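Replicative DNA helicase (Mycobacterium tuberculosis, PDB 2R5U) probably unwinds duplex DNA ahead of the replisome as a hexameric, ATP-driven 5'-3' helicase, of which this chain is the N-terminal domain. Local coordinates at residues B[27-32]-B[59-64]; B[33-38]-B[63-68]; B[40-45]-B[108-113]; B[53-58]-B[124-129]; B[70-75]-B[85-90]. All coordinates share one frame; numbering follows the deposited sequence.

Contact 1 of 5, residues B[27-32]-B[59-64]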
# COMPACT_ATOMS: atom_id res chain seq x y z
N PRO B 27 0.82 19.33 -26.80
CA PRO B 27 2.28 19.37 -26.64
C PRO B 27 3.00 19.32 -28.00
O PRO B 27 2.46 18.74 -28.93
CB PRO B 27 2.57 18.11 -25.83
CG PRO B 27 1.28 17.81 -25.12
CD PRO B 27 0.23 18.18 -26.10
N PRO B 28 4.18 19.98 -28.11
CA PRO B 28 4.98 19.93 -29.34
C PRO B 28 5.19 18.48 -29.82
O PRO B 28 5.59 17.63 -29.03
CB PRO B 28 6.31 20.55 -28.91
CG PRO B 28 5.92 21.52 -27.80
CD PRO B 28 4.78 20.85 -27.08
N GLN B 29 4.88 18.22 -31.09
CA GLN B 29 4.89 16.84 -31.62
C GLN B 29 4.90 16.84 -33.15
O GLN B 29 4.54 17.82 -33.79
CB GLN B 29 3.66 16.06 -31.11
CG GLN B 29 2.31 16.61 -31.63
CD GLN B 29 1.11 15.95 -31.00
OE1 GLN B 29 0.52 15.03 -31.57
NE2 GLN B 29 0.73 16.42 -29.82
N ASP B 30 5.32 15.72 -33.74
CA ASP B 30 5.12 15.50 -35.18
C ASP B 30 4.85 14.01 -35.38
O ASP B 30 5.79 13.22 -35.47
CB ASP B 30 6.32 15.98 -36.01
CG ASP B 30 6.02 16.06 -37.52
OD1 ASP B 30 5.27 15.21 -38.04
OD2 ASP B 30 6.54 16.96 -38.20
N LEU B 31 3.57 13.65 -35.40
CA LEU B 31 3.17 12.25 -35.56
C LEU B 31 3.59 11.67 -36.90
O LEU B 31 3.99 10.51 -36.95
CB LEU B 31 1.66 12.07 -35.34
CG LEU B 31 1.08 11.55 -34.01
CD1 LEU B 31 1.16 10.06 -33.96
CD2 LEU B 31 1.75 12.13 -32.77
N ALA B 32 3.51 12.46 -37.97
CA ALA B 32 3.92 12.02 -39.28
C ALA B 32 5.41 11.66 -39.26
O ALA B 32 5.79 10.62 -39.78
CB ALA B 32 3.65 13.10 -40.32
N ASP B 59 11.41 9.97 -26.32
CA ASP B 59 11.27 11.02 -27.34
C ASP B 59 9.98 10.97 -28.19
O ASP B 59 9.56 11.98 -28.78
CB ASP B 59 12.51 11.06 -28.24
CG ASP B 59 13.70 11.82 -27.60
OD1 ASP B 59 13.53 12.47 -26.54
OD2 ASP B 59 14.80 11.77 -28.18
N PHE B 60 9.33 9.82 -28.22
CA PHE B 60 8.10 9.69 -28.99
C PHE B 60 6.93 10.19 -28.16
O PHE B 60 6.80 9.82 -27.01
CB PHE B 60 7.89 8.23 -29.41
CG PHE B 60 8.81 7.80 -30.51
CD1 PHE B 60 10.10 7.37 -30.22
CD2 PHE B 60 8.42 7.91 -31.84
CE1 PHE B 60 10.98 6.99 -31.25
CE2 PHE B 60 9.29 7.54 -32.88
CZ PHE B 60 10.57 7.07 -32.56
N TYR B 61 6.11 11.06 -28.74
CA TYR B 61 4.90 11.54 -28.06
C TYR B 61 3.88 10.42 -27.90
O TYR B 61 3.33 10.22 -26.82
CB TYR B 61 4.25 12.72 -28.79
CG TYR B 61 2.99 13.19 -28.09
CD1 TYR B 61 1.74 13.05 -28.68
CD2 TYR B 61 3.05 13.73 -26.78
CE1 TYR B 61 0.58 13.47 -28.01
CE2 TYR B 61 1.90 14.13 -26.10
CZ TYR B 61 0.67 14.00 -26.72
OH TYR B 61 -0.47 14.41 -26.06
N ARG B 62 3.62 9.69 -28.98
CA ARG B 62 2.61 8.62 -28.94
C ARG B 62 3.17 7.36 -28.27
O ARG B 62 4.20 6.84 -28.72
CB ARG B 62 2.14 8.30 -30.35
CG ARG B 62 0.70 7.83 -30.41
CD ARG B 62 0.38 7.27 -31.75
NE ARG B 62 -0.05 5.87 -31.71
CZ ARG B 62 -1.32 5.48 -31.63
NH1 ARG B 62 -1.62 4.18 -31.62
NH2 ARG B 62 -2.30 6.38 -31.57
N PRO B 63 2.51 6.87 -27.20
CA PRO B 63 2.93 5.63 -26.50
C PRO B 63 3.12 4.39 -27.41
O PRO B 63 4.10 3.68 -27.25
CB PRO B 63 1.78 5.40 -25.50
CG PRO B 63 1.23 6.76 -25.25
CD PRO B 63 1.34 7.48 -26.55
N ALA B 64 2.22 4.16 -28.36
CA ALA B 64 2.39 3.06 -29.32
C ALA B 64 3.72 3.16 -30.08
O ALA B 64 4.37 2.14 -30.31
CB ALA B 64 1.22 3.01 -30.31
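The side-chain amide of Gln29 lies over one face of the Tyr61 ring, with NE2 of Gln29 3.5 Å from CE1 of Tyr61. Amide and ring planes are 44° apart, so this is a tilted cover and not a flat stack. The amide is fixed in rotation by a bond of its own segment: NE2 of Gln29 donates to the carbonyl O of Pro27 at 3.0 Å, nearly straight at 167°, with the acceptor in the amide plane. Pro27 also touches the ring directly, approaching it obliquely and crossing the tyrosine side chain at about a right angle; its CG is 3.9 Å from CE2 of Tyr61. Leu31 reaches the ring at its edge, where CD2 of Leu31 is 4.2 Å from CD1 of Tyr61, while its other methyl, CD1, packs 3.6 Å from CD of Arg62. With CG anti to the backbone N (chi1 179°), the Tyr61 ring extends toward segment 27-32, where it meets all three. Pro28 O and Asp59 O each accept a bond from Arg133 of helix 119-147, and Pro28 packs on Gly146 of a second subunit. Asp30 and Arg62 are both N-cap residues, and the Asp30 side chain caps Ala33 N. The contact joins the loops leading into helices 31-43 and 63-77, in the all-helical N-terminal domain of a DnaB helicase.

Contact 2 of 5, residues B[33-38]-B[63-68]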
# COMPACT_ATOMS: atom_id res chain seq x y z
N ALA B 33 6.23 12.53 -38.67
CA ALA B 33 7.67 12.26 -38.60
C ALA B 33 7.99 11.03 -37.72
O ALA B 33 8.91 10.25 -38.03
CB ALA B 33 8.43 13.49 -38.15
N GLU B 34 7.22 10.82 -36.65
CA GLU B 34 7.37 9.59 -35.84
C GLU B 34 7.12 8.32 -36.66
O GLU B 34 7.83 7.32 -36.51
CB GLU B 34 6.44 9.58 -34.62
CG GLU B 34 6.81 10.64 -33.55
CD GLU B 34 6.01 10.59 -32.26
OE1 GLU B 34 5.23 9.64 -32.00
OE2 GLU B 34 6.19 11.54 -31.46
N GLN B 35 6.07 8.35 -37.47
CA GLN B 35 5.70 7.21 -38.33
C GLN B 35 6.81 6.91 -39.33
O GLN B 35 7.21 5.76 -39.46
CB GLN B 35 4.36 7.49 -39.04
CG GLN B 35 3.16 7.44 -38.11
CD GLN B 35 1.89 8.00 -38.74
OE1 GLN B 35 1.93 8.74 -39.73
NE2 GLN B 35 0.77 7.69 -38.15
N SER B 36 7.31 7.94 -39.99
CA SER B 36 8.40 7.82 -40.97
C SER B 36 9.70 7.27 -40.37
O SER B 36 10.39 6.44 -41.01
CB SER B 36 8.67 9.18 -41.63
OG SER B 36 7.55 9.62 -42.40
N VAL B 37 10.05 7.73 -39.16
CA VAL B 37 11.19 7.17 -38.41
C VAL B 37 11.05 5.67 -38.18
O VAL B 37 11.99 4.90 -38.44
CB VAL B 37 11.42 7.86 -37.05
CG1 VAL B 37 12.41 7.05 -36.21
CG2 VAL B 37 11.97 9.22 -37.25
N LEU B 38 9.88 5.26 -37.70
CA LEU B 38 9.64 3.86 -37.38
C LEU B 38 9.62 2.99 -38.64
O LEU B 38 10.15 1.90 -38.64
CB LEU B 38 8.36 3.69 -36.56
CG LEU B 38 8.39 4.28 -35.14
CD1 LEU B 38 7.02 4.17 -34.51
CD2 LEU B 38 9.46 3.61 -34.26
N PRO B 63 2.51 6.87 -27.20
CA PRO B 63 2.93 5.63 -26.50
C PRO B 63 3.12 4.39 -27.41
O PRO B 63 4.10 3.68 -27.25
CB PRO B 63 1.78 5.40 -25.50
CG PRO B 63 1.23 6.76 -25.25
CD PRO B 63 1.34 7.48 -26.55
N ALA B 64 2.22 4.16 -28.36
CA ALA B 64 2.39 3.06 -29.32
C ALA B 64 3.72 3.16 -30.08
O ALA B 64 4.37 2.14 -30.31
CB ALA B 64 1.22 3.01 -30.31
N HIS B 65 4.11 4.37 -30.46
CA HIS B 65 5.35 4.62 -31.16
C HIS B 65 6.57 4.36 -30.29
O HIS B 65 7.53 3.77 -30.76
CB HIS B 65 5.40 6.02 -31.77
CG HIS B 65 4.36 6.27 -32.81
ND1 HIS B 65 4.11 7.52 -33.32
CD2 HIS B 65 3.51 5.43 -33.44
CE1 HIS B 65 3.16 7.44 -34.24
NE2 HIS B 65 2.77 6.18 -34.32
N GLN B 66 6.53 4.77 -29.02
CA GLN B 66 7.63 4.45 -28.09
C GLN B 66 7.79 2.94 -27.94
O GLN B 66 8.91 2.45 -27.87
CB GLN B 66 7.44 5.07 -26.68
CG GLN B 66 8.73 5.03 -25.84
CD GLN B 66 9.82 5.93 -26.40
OE1 GLN B 66 10.91 5.46 -26.77
NE2 GLN B 66 9.52 7.22 -26.51
N ASN B 67 6.68 2.23 -27.86
CA ASN B 67 6.69 0.77 -27.70
C ASN B 67 7.39 0.13 -28.90
O ASN B 67 8.23 -0.77 -28.74
CB ASN B 67 5.27 0.20 -27.62
CG ASN B 67 4.53 0.53 -26.29
OD1 ASN B 67 5.14 0.82 -25.26
ND2 ASN B 67 3.21 0.44 -26.33
N VAL B 68 7.03 0.58 -30.10
CA VAL B 68 7.62 0.03 -31.32
C VAL B 68 9.12 0.31 -31.33
O VAL B 68 9.92 -0.61 -31.54
CB VAL B 68 6.96 0.58 -32.60
CG1 VAL B 68 7.71 0.06 -33.87
CG2 VAL B 68 5.50 0.17 -32.62
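OE1 of Glu34 accepts the imidazole N-H of His65, ND1 to OE1 2.7 Å with an N-H...O angle of 160°, and also takes a weak bond from Arg62 N. Toward the histidine it uses its anti lone pair, the one facing away from the other carboxylate oxygen. The oxygen sits at the ring edge, close to the imidazole plane, whereas the carboxylate plane is turned 74° against the ring. OE2 of Glu34 is held separately by Tyr61 N, so both carboxylate oxygens have backbone N-H partners just before helix 63-77, the one from Arg62 weak. The N-terminal end of that helix may help to stabilise negative charge on Glu34. At the other nitrogen, NE2 of His65 has a weak bond with Tyr105 OH. Aliphatic groups pack round the imidazole. CG of Gln35 comes obliquely to 3.9 Å from CE1 of His65. CD1 of Leu38 packs 3.7 Å from CB of His65, while the second leucine methyl, CD2, meets CG1 of Val68 at 4.0 Å. Segments 33-38 and 63-68 run nearly parallel, at 18°, with their axes 10.7 Å apart. Around them, Leu109 of helix 102-111 packs on Gln35 and Leu38, Ile100 of helix 97-100 on Val68, and Val126 of helix 119-147 on Glu34.

Contact 3 of 5, residues B[40-45]-B[108-113]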
# COMPACT_ATOMS: atom_id res chain seq x y z
N GLY B 40 11.21 3.63 -41.47
CA GLY B 40 12.60 3.56 -41.91
C GLY B 40 13.44 2.52 -41.18
O GLY B 40 14.15 1.74 -41.80
N MET B 41 13.35 2.54 -39.85
CA MET B 41 13.99 1.57 -38.98
C MET B 41 13.61 0.13 -39.29
O MET B 41 14.47 -0.74 -39.22
CB MET B 41 13.66 1.88 -37.51
CG MET B 41 14.23 3.24 -37.01
SD MET B 41 13.75 3.59 -35.27
CE MET B 41 14.88 2.51 -34.38
N LEU B 42 12.34 -0.11 -39.62
CA LEU B 42 11.84 -1.45 -39.95
C LEU B 42 12.37 -1.97 -41.32
O LEU B 42 12.31 -3.17 -41.58
CB LEU B 42 10.30 -1.48 -39.91
CG LEU B 42 9.63 -1.44 -38.52
CD1 LEU B 42 8.10 -1.28 -38.58
CD2 LEU B 42 9.98 -2.66 -37.68
N LEU B 43 12.87 -1.06 -42.15
CA LEU B 43 13.37 -1.40 -43.49
C LEU B 43 14.90 -1.57 -43.56
O LEU B 43 15.42 -2.17 -44.51
CB LEU B 43 12.92 -0.33 -44.49
CG LEU B 43 11.40 -0.32 -44.74
CD1 LEU B 43 11.04 0.85 -45.64
CD2 LEU B 43 10.94 -1.65 -45.35
N SER B 44 15.62 -1.05 -42.58
CA SER B 44 17.06 -0.95 -42.70
C SER B 44 17.77 -0.84 -41.37
O SER B 44 17.44 0.03 -40.56
CB SER B 44 17.40 0.26 -43.59
OG SER B 44 18.73 0.69 -43.39
N LYS B 45 18.77 -1.70 -41.15
CA LYS B 45 19.64 -1.57 -39.99
C LYS B 45 20.48 -0.28 -39.98
O LYS B 45 20.72 0.30 -38.91
CB LYS B 45 20.55 -2.79 -39.87
CG LYS B 45 21.50 -2.76 -38.69
CD LYS B 45 22.30 -4.05 -38.64
CE LYS B 45 23.50 -3.92 -37.72
NZ LYS B 45 24.23 -5.23 -37.63
N THR B 108 1.57 -0.79 -42.00
CA THR B 108 1.16 0.61 -42.25
C THR B 108 2.35 1.59 -42.08
O THR B 108 2.60 2.42 -42.95
CB THR B 108 -0.02 1.02 -41.35
OG1 THR B 108 -1.16 0.21 -41.64
CG2 THR B 108 -0.38 2.47 -41.57
N LEU B 109 3.10 1.45 -40.98
CA LEU B 109 4.30 2.26 -40.75
C LEU B 109 5.33 2.15 -41.86
O LEU B 109 5.89 3.15 -42.30
CB LEU B 109 4.97 1.88 -39.43
CG LEU B 109 4.21 2.24 -38.17
CD1 LEU B 109 4.99 1.77 -36.95
CD2 LEU B 109 3.96 3.75 -38.11
N ILE B 110 5.57 0.93 -42.33
CA ILE B 110 6.49 0.70 -43.43
C ILE B 110 6.02 1.43 -44.71
O ILE B 110 6.82 2.05 -45.41
CB ILE B 110 6.70 -0.82 -43.67
CG1 ILE B 110 7.62 -1.39 -42.58
CG2 ILE B 110 7.27 -1.10 -45.04
CD1 ILE B 110 7.59 -2.90 -42.47
N SER B 111 4.71 1.37 -44.96
CA SER B 111 4.05 2.04 -46.09
C SER B 111 4.12 3.57 -46.07
O SER B 111 3.88 4.20 -47.10
CB SER B 111 2.58 1.63 -46.18
OG SER B 111 2.44 0.22 -46.26
N THR B 112 4.42 4.17 -44.92
CA THR B 112 4.55 5.63 -44.83
C THR B 112 5.82 6.14 -45.52
O THR B 112 5.88 7.30 -45.92
CB THR B 112 4.50 6.17 -43.36
OG1 THR B 112 5.69 5.79 -42.65
CG2 THR B 112 3.27 5.65 -42.63
N VAL B 113 6.83 5.28 -45.64
CA VAL B 113 8.08 5.66 -46.31
C VAL B 113 8.38 4.83 -47.56
O VAL B 113 8.09 3.63 -47.59
CB VAL B 113 9.32 5.60 -45.37
CG1 VAL B 113 9.25 6.69 -44.32
CG2 VAL B 113 9.48 4.22 -44.74
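Leu42 and Leu43 share one side-chain shape, with CG anti to the carbonyl carbon (chi1 -73° and -68°), and this carries both toward segment 108-113. Ile110 places its two branches differently: CG1 is anti to the carbonyl carbon and CG2 anti to the backbone N, so each branch serves a different leucine. CB of Leu42 rests 3.8 Å from CG1 of Ile110, the side chains crossing at about a right angle. CD2 of Leu43 meets CG2 of Ile110 at 3.7 Å. Leu43 also forks around to Val113, its CD1 lying 3.8 Å from CG2 of Val113 as the two side chains pass in opposite directions. That same valine methyl approaches the backbone of Gly40, with CG2 of Val113 3.7 Å from Gly40 N. The side-chain contacts are all apolar, between methyls and methylenes of branched side chains. In segment 108-113, Leu109 O accepts hydrogen bonds from both N and OG1 of Thr112, the hydroxyl donating at 2.7 Å in the carbonyl plane, on a lone pair. This pair of hydrogen bonds to one carbonyl helps set the turn that leads to Val113. Met41 packs on Ile72 of helix 63-77. The contact is plain hydrophobic packing that joins the C-terminal part of helix 31-43 to helix 102-111 and the residues that follow it, in the helical bundle of the DnaB N-terminal domain.

Contact 4 of 5, residues B[53-58]-B[124-129]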
# COMPACT_ATOMS: atom_id res chain seq x y z
N GLU B 53 21.61 7.95 -33.19
CA GLU B 53 22.43 9.16 -33.03
C GLU B 53 21.64 10.33 -32.47
O GLU B 53 22.20 11.21 -31.80
CB GLU B 53 22.98 9.61 -34.38
CG GLU B 53 23.52 8.49 -35.21
CD GLU B 53 25.00 8.42 -35.16
OE1 GLU B 53 25.62 8.57 -36.25
OE2 GLU B 53 25.56 8.25 -34.05
N ARG B 54 20.35 10.36 -32.76
CA ARG B 54 19.55 11.54 -32.49
C ARG B 54 18.53 11.38 -31.37
O ARG B 54 18.25 12.34 -30.66
CB ARG B 54 18.83 11.98 -33.76
CG ARG B 54 19.71 12.61 -34.80
CD ARG B 54 19.15 12.27 -36.14
NE ARG B 54 19.91 12.81 -37.27
CZ ARG B 54 20.78 12.11 -38.00
NH1 ARG B 54 21.06 10.85 -37.70
NH2 ARG B 54 21.39 12.68 -39.03
N LEU B 55 17.98 10.19 -31.22
CA LEU B 55 16.89 9.96 -30.29
C LEU B 55 17.32 9.31 -28.98
O LEU B 55 18.29 8.54 -28.94
CB LEU B 55 15.76 9.14 -30.93
CG LEU B 55 15.08 9.77 -32.15
CD1 LEU B 55 13.85 8.99 -32.54
CD2 LEU B 55 14.73 11.23 -31.89
N ARG B 56 16.56 9.62 -27.93
CA ARG B 56 16.74 9.05 -26.60
C ARG B 56 15.42 8.38 -26.22
O ARG B 56 14.39 8.72 -26.81
CB ARG B 56 17.06 10.17 -25.60
CG ARG B 56 18.00 11.29 -26.10
CD ARG B 56 19.50 10.95 -25.95
NE ARG B 56 19.96 9.93 -26.90
CZ ARG B 56 20.74 10.16 -27.96
NH1 ARG B 56 21.20 11.38 -28.24
NH2 ARG B 56 21.07 9.15 -28.75
N PRO B 57 15.43 7.41 -25.27
CA PRO B 57 14.16 6.91 -24.70
C PRO B 57 13.22 8.03 -24.27
O PRO B 57 13.65 9.02 -23.69
CB PRO B 57 14.60 6.08 -23.48
CG PRO B 57 16.10 6.28 -23.34
CD PRO B 57 16.59 6.71 -24.69
N GLY B 58 11.93 7.88 -24.59
CA GLY B 58 10.93 8.86 -24.20
C GLY B 58 10.64 9.94 -25.22
O GLY B 58 9.70 10.71 -25.04
N SER B 124 15.56 13.82 -36.58
CA SER B 124 15.93 15.17 -36.14
C SER B 124 14.68 16.03 -35.80
O SER B 124 14.72 16.83 -34.87
CB SER B 124 16.89 15.85 -37.12
OG SER B 124 16.21 16.52 -38.18
N ILE B 125 13.59 15.82 -36.55
CA ILE B 125 12.31 16.47 -36.29
C ILE B 125 11.76 15.97 -34.95
O ILE B 125 11.39 16.77 -34.10
CB ILE B 125 11.26 16.20 -37.41
CG1 ILE B 125 11.65 16.87 -38.74
CG2 ILE B 125 9.86 16.64 -36.95
CD1 ILE B 125 11.63 18.39 -38.72
N VAL B 126 11.73 14.65 -34.79
CA VAL B 126 11.21 14.03 -33.57
C VAL B 126 12.00 14.51 -32.34
O VAL B 126 11.42 14.76 -31.30
CB VAL B 126 11.16 12.48 -33.66
CG1 VAL B 126 10.70 11.87 -32.35
CG2 VAL B 126 10.21 12.02 -34.79
N ALA B 127 13.32 14.61 -32.48
CA ALA B 127 14.22 15.08 -31.42
C ALA B 127 13.98 16.55 -31.03
O ALA B 127 13.96 16.88 -29.85
CB ALA B 127 15.66 14.87 -31.84
N GLU B 128 13.81 17.41 -32.03
CA GLU B 128 13.47 18.80 -31.81
C GLU B 128 12.17 18.96 -31.05
O GLU B 128 12.10 19.71 -30.07
CB GLU B 128 13.40 19.56 -33.13
CG GLU B 128 14.40 20.69 -33.23
CD GLU B 128 14.16 21.59 -34.42
OE1 GLU B 128 12.98 21.82 -34.77
OE2 GLU B 128 15.17 22.07 -34.99
N LYS B 129 11.14 18.23 -31.47
CA LYS B 129 9.84 18.26 -30.82
C LYS B 129 9.91 17.69 -29.40
O LYS B 129 9.23 18.20 -28.47
CB LYS B 129 8.79 17.52 -31.67
CG LYS B 129 8.60 18.13 -33.06
CD LYS B 129 7.94 19.50 -33.05
CE LYS B 129 7.81 20.06 -34.46
NZ LYS B 129 7.11 21.39 -34.46
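This is a loop-on-helix contact, largely apolar and partly buried, in which the loop between helices 45-52 and 63-77 lies against helix 119-147. Leu55 provides its centre. One methyl, CD2 of Leu55, is 3.8 Å from CB of Ala127 and 3.7 Å from the backbone N of Ala127. The same CD2 is 4.1 Å from CG1 of Val126. It thus rests on the helix backbone as well as on two side chains. Leu55 CG is anti to its carbonyl carbon (chi1 -61°), and the end of the side chain bends toward the helix. At Ala127 the loop backbone comes close: CB of Ala127 lies 3.8 Å from the carbonyl O of Arg54, and the CA atoms of Leu55 and Ala127 are 5.9 Å apart. The aliphatic part of Arg54 also touches, CD being 3.9 Å from Ser124 N, and the edge of its guanidinium faces CB of Ser124. Their polar ends are bound elsewhere, NH1 of Arg54 to Asp50 O and OG of Ser124 to Tyr121 O. Elsewhere, Leu55 touches Phe60 further along the loop, Val126 packs on Ala33 and Val37 of helix 31-43, and Pro57 O takes a bond from Arg134 of helix 119-147.

Contact 5 of 5, residues B[70-75]-B[85-90]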
# COMPACT_ATOMS: atom_id res chain seq x y z
N ASP B 70 11.16 0.96 -28.82
CA ASP B 70 11.84 0.20 -27.76
C ASP B 70 12.05 -1.27 -28.17
O ASP B 70 13.11 -1.84 -27.90
CB ASP B 70 11.06 0.26 -26.43
CG ASP B 70 10.94 1.67 -25.85
OD1 ASP B 70 11.60 2.62 -26.34
OD2 ASP B 70 10.14 1.83 -24.89
N ALA B 71 11.05 -1.85 -28.83
CA ALA B 71 11.16 -3.22 -29.35
C ALA B 71 12.27 -3.34 -30.42
O ALA B 71 13.08 -4.28 -30.37
CB ALA B 71 9.82 -3.70 -29.90
N ILE B 72 12.34 -2.39 -31.35
CA ILE B 72 13.42 -2.36 -32.35
C ILE B 72 14.81 -2.24 -31.67
O ILE B 72 15.74 -2.99 -31.99
CB ILE B 72 13.23 -1.23 -33.38
CG1 ILE B 72 11.88 -1.36 -34.12
CG2 ILE B 72 14.38 -1.20 -34.37
CD1 ILE B 72 11.53 -0.10 -34.98
N LEU B 73 14.94 -1.31 -30.74
CA LEU B 73 16.20 -1.14 -30.03
C LEU B 73 16.57 -2.39 -29.25
O LEU B 73 17.75 -2.74 -29.17
CB LEU B 73 16.15 0.07 -29.10
CG LEU B 73 16.14 1.48 -29.68
CD1 LEU B 73 16.87 2.36 -28.68
CD2 LEU B 73 16.76 1.62 -31.07
N ASP B 74 15.58 -3.06 -28.65
CA ASP B 74 15.82 -4.34 -27.94
C ASP B 74 16.49 -5.37 -28.84
O ASP B 74 17.48 -6.00 -28.45
CB ASP B 74 14.52 -4.93 -27.42
CG ASP B 74 14.47 -4.99 -25.92
OD1 ASP B 74 14.13 -3.95 -25.29
OD2 ASP B 74 14.79 -6.08 -25.36
N LEU B 75 15.93 -5.54 -30.04
CA LEU B 75 16.44 -6.46 -31.04
C LEU B 75 17.83 -6.07 -31.54
O LEU B 75 18.73 -6.89 -31.59
CB LEU B 75 15.45 -6.56 -32.20
CG LEU B 75 14.16 -7.34 -31.89
CD1 LEU B 75 13.13 -7.15 -32.99
CD2 LEU B 75 14.47 -8.82 -31.71
N VAL B 85 8.31 -9.06 -38.85
CA VAL B 85 8.14 -10.33 -38.14
C VAL B 85 8.83 -10.36 -36.78
O VAL B 85 8.19 -10.69 -35.77
CB VAL B 85 8.60 -11.54 -39.04
CG1 VAL B 85 8.52 -12.88 -38.27
CG2 VAL B 85 7.72 -11.58 -40.31
N THR B 86 10.11 -10.00 -36.73
CA THR B 86 10.86 -10.09 -35.47
C THR B 86 10.41 -9.03 -34.44
O THR B 86 10.44 -9.28 -33.22
CB THR B 86 12.38 -10.00 -35.67
OG1 THR B 86 12.72 -8.74 -36.28
CG2 THR B 86 12.90 -11.18 -36.53
N VAL B 87 9.95 -7.89 -34.93
CA VAL B 87 9.46 -6.80 -34.09
C VAL B 87 8.05 -7.09 -33.52
O VAL B 87 7.81 -6.84 -32.34
CB VAL B 87 9.51 -5.42 -34.81
CG1 VAL B 87 8.79 -4.31 -33.96
CG2 VAL B 87 10.94 -5.00 -35.07
N ALA B 88 7.13 -7.60 -34.34
CA ALA B 88 5.82 -8.04 -33.87
C ALA B 88 5.92 -9.10 -32.77
O ALA B 88 5.11 -9.12 -31.82
CB ALA B 88 4.94 -8.57 -35.04
N ALA B 89 6.91 -9.98 -32.89
CA ALA B 89 7.15 -11.01 -31.89
C ALA B 89 7.76 -10.43 -30.61
O ALA B 89 7.41 -10.87 -29.51
CB ALA B 89 8.04 -12.13 -32.46
N GLU B 90 8.68 -9.48 -30.74
CA GLU B 90 9.23 -8.78 -29.58
C GLU B 90 8.12 -8.00 -28.84
O GLU B 90 8.02 -8.09 -27.62
CB GLU B 90 10.41 -7.87 -29.97
CG GLU B 90 10.92 -6.95 -28.85
CD GLU B 90 11.57 -7.70 -27.69
OE1 GLU B 90 12.27 -8.70 -27.95
OE2 GLU B 90 11.38 -7.28 -26.51
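Leu75 is the main bump: its CD1 methyl enters the hollow formed by Thr86, Val87 and Glu90 on helix 84-93. At the floor it is 3.4 Å from the carbonyl O of Thr86, and on one flank it is 3.7 Å from CG2 of Val87. CB of Glu90, 4.1 Å from CD1 of Leu75, forms another wall. A second fit lies one turn earlier, where CB of Ala71 presses on CG of Glu90 at 3.6 Å. Ile72, whose CB points away, still touches Val87 through CG1, 3.9 Å from CG2 of Val87. The segment axes come within 9.1 Å at 110°, a steep crossing, with seven residues in contact. Glu90 bends at chi2 (67°), folding its carboxylate against that of Asp74; the two planes are 20° apart and stacked, with OD2 of Asp74 3.8 Å from OE2 of Glu90. Arginines probably offset this like-charged pair: Arg94 forms salt bridges to both acids, and Arg78 and Arg93 bind OE1 of Glu90. Val85, Thr86 and Ala89 pack on a third subunit. A largely apolar fit between two helices is thus edged by a charge cluster in which the arginines probably keep both acids ionised.

In the fold
Helix 31-43 threads contacts 1, 2 and 3 together, while helix 63-77 carries contacts 1, 2 and 5. Contacts 1 and 2 are neighbours, with centres about 8 Å apart, joined by Leu31 packing on His65 and by the shared residues Pro63 and Ala64. Contact 4 touches both, with its centre about 10 Å from that of contact 1 and about 11 Å from that of contact 2. Further along, contact 3 adjoins contact 2 through Val113 on Ser36 and meets contact 5 where Leu42 touches Val87. Contacts 4 and 5, about 19 Å apart between centres, do not touch. Contacts 1 and 5 also border neighbouring subunits of the hexamer.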